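PDB 1RLK: hypothetical protein Ta0108 from Thermoplasma acidophilum, which probably hydrolyses peptidyl-tRNAs that drop off the ribosome, releasing the N-acyl amino acid and the tRNA, as a member of the PTH2 family. Local coordinates for residues A8-L13 against P91-C96. Sequence-based numbering, arbitrary orientation.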
loop_
_atom_site.group_PDB
_atom_site.type_symbol
_atom_site.label_atom_id
_atom_site.label_comp_id
_atom_site.label_asym_id
_atom_site.label_seq_id
_atom_site.Cartn_x
_atom_site.Cartn_y
_atom_site.Cartn_z
ATOM N N ALA A 8 -1.724 2.718 2.480
ATOM C CA ALA A 8 -2.435 3.046 3.700
ATOM C C ALA A 8 -1.567 2.671 4.887
ATOM O O ALA A 8 -1.149 1.520 5.003
ATOM C CB ALA A 8 -3.772 2.308 3.749
ATOM N N VAL A 9 -1.334 3.649 5.764
ATOM C CA VAL A 9 -0.362 3.593 6.839
ATOM C C VAL A 9 -1.087 3.595 8.175
ATOM O O VAL A 9 -1.976 4.407 8.385
ATOM C CB VAL A 9 0.557 4.814 6.762
ATOM C CG1 VAL A 9 1.594 4.807 7.888
ATOM C CG2 VAL A 9 1.217 4.871 5.401
ATOM N N ARG A 10 -0.714 2.684 9.074
ATOM C CA ARG A 10 -1.226 2.673 10.457
ATOM C C ARG A 10 -0.726 3.864 11.256
ATOM O O ARG A 10 0.476 4.148 11.253
ATOM C CB ARG A 10 -0.815 1.385 11.195
ATOM C CG ARG A 10 -1.595 0.167 10.784
ATOM C CD ARG A 10 -1.165 -1.124 11.510
ATOM N NE ARG A 10 -1.350 -1.034 12.962
ATOM C CZ ARG A 10 -1.066 -2.016 13.820
ATOM N NH1 ARG A 10 -0.559 -3.163 13.402
ATOM N NH2 ARG A 10 -1.289 -1.858 15.111
ATOM N N LYS A 11 -1.644 4.540 11.958
ATOM C CA LYS A 11 -1.310 5.715 12.767
ATOM C C LYS A 11 -1.126 5.369 14.249
ATOM O O LYS A 11 -0.580 6.160 14.999
ATOM C CB LYS A 11 -2.363 6.828 12.597
ATOM C CG LYS A 11 -3.789 6.469 13.052
ATOM C CD LYS A 11 -4.689 7.704 13.323
ATOM C CE LYS A 11 -5.212 8.332 12.040
ATOM N NZ LYS A 11 -6.711 8.345 11.953
ATOM N N ASP A 12 -1.578 4.184 14.659
ATOM C CA ASP A 12 -1.479 3.743 16.061
ATOM C C ASP A 12 -0.127 3.137 16.478
ATOM O O ASP A 12 0.019 2.674 17.611
ATOM C CB ASP A 12 -2.606 2.739 16.385
ATOM C CG ASP A 12 -2.519 1.458 15.567
ATOM O OD1 ASP A 12 -1.839 1.452 14.526
ATOM O OD2 ASP A 12 -3.114 0.400 15.870
ATOM N N LEU A 13 0.862 3.149 15.594
ATOM C CA LEU A 13 2.158 2.536 15.897
ATOM C C LEU A 13 3.251 3.500 16.366
ATOM O O LEU A 13 4.352 3.066 16.685
ATOM C CB LEU A 13 2.661 1.766 14.672
ATOM C CG LEU A 13 1.881 0.507 14.319
ATOM C CD1 LEU A 13 2.514 -0.114 13.081
ATOM C CD2 LEU A 13 1.844 -0.488 15.474
ATOM N N PRO A 91 8.640 -12.701 11.850
ATOM C CA PRO A 91 8.160 -11.538 11.093
ATOM C C PRO A 91 7.755 -10.441 12.052
ATOM O O PRO A 91 7.432 -10.767 13.188
ATOM C CB PRO A 91 6.940 -12.086 10.365
ATOM C CG PRO A 91 6.424 -13.123 11.284
ATOM C CD PRO A 91 7.658 -13.799 11.829
ATOM N N GLY A 92 7.798 -9.182 11.619
ATOM C CA GLY A 92 7.574 -8.044 12.501
ATOM C C GLY A 92 6.151 -7.526 12.453
ATOM O O GLY A 92 5.252 -8.211 11.994
ATOM N N THR A 93 5.950 -6.312 12.948
ATOM C CA THR A 93 4.620 -5.699 12.982
ATOM C C THR A 93 4.158 -5.234 11.614
ATOM O O THR A 93 4.971 -4.737 10.825
ATOM C CB THR A 93 4.637 -4.502 13.908
ATOM O OG1 THR A 93 5.081 -4.915 15.197
ATOM C CG2 THR A 93 3.236 -3.972 14.125
ATOM N N ILE A 94 2.854 -5.393 11.352
ATOM C CA ILE A 94 2.210 -4.888 10.137
ATOM C C ILE A 94 2.082 -3.371 10.262
ATOM O O ILE A 94 1.448 -2.889 11.198
ATOM C CB ILE A 94 0.826 -5.535 9.927
ATOM C CG1 ILE A 94 0.985 -7.017 9.576
ATOM C CG2 ILE A 94 0.067 -4.816 8.840
ATOM C CD1 ILE A 94 -0.310 -7.793 9.478
ATOM N N THR A 95 2.698 -2.643 9.323
ATOM C CA THR A 95 2.787 -1.176 9.359
ATOM C C THR A 95 1.872 -0.500 8.353
ATOM O O THR A 95 1.368 0.583 8.612
ATOM C CB THR A 95 4.244 -0.706 9.079
ATOM O OG1 THR A 95 4.755 -1.292 7.864
ATOM C CG2 THR A 95 5.171 -1.190 10.151
ATOM N N CYS A 96 1.701 -1.106 7.191
ATOM C CA CYS A 96 0.960 -0.495 6.107
ATOM C C CYS A 96 0.584 -1.508 5.046
ATOM O O CYS A 96 0.981 -2.668 5.118
ATOM C CB CYS A 96 1.788 0.643 5.495
ATOM S SG CYS A 96 3.305 0.104 4.683
#
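Thr93 meets Leu13 tip to tip, its CG2 4.0 Å from Leu13 CD2. The same methyl lies near the guanidinium of Arg10, whose side chain crosses that of Thr93 at about a right angle. At Ile94 the backbone does the work. Arg10 NH1 donates to Ile94 O at 3.0 Å. The bond is bent (131° at the hydrogen) and lies in the carbonyl plane, but tilts out of the guanidinium plane. The Arg10 chain reaches this carbonyl by bending at chi3 (61°). Its NE and NH2 grip Asp12 side-on, one carboxylate oxygen each, and Leu13 CD2 lies above one guanidinium face, offset toward the rim. Together these should restrict its rotation. With an alanine here, Ile94 O is likely to lose this donor and Asp12 its salt-bridge partner. Thr95 O accepts Arg10 N at 3.0 Å in a nearly straight bond. The Thr95 hydroxyl turns elsewhere, to Gln23, while Thr95 CG2 packs 4.1 Å from Leu13 CD1. Cys96 forms an antiparallel non-hydrogen-bonded pair with Val9, CA to CA 4.4 Å, and both side chains share one sheet face. The contact joins the end of strand 3-10 to the start of strand 94-103, the two central strands of the mixed sheet. Strand 53-58 flanks the first and strand 78-82 the second. Helix 61-74 packs against Arg10 and Ile94 through Leu61, and against Arg10 also through Ile64.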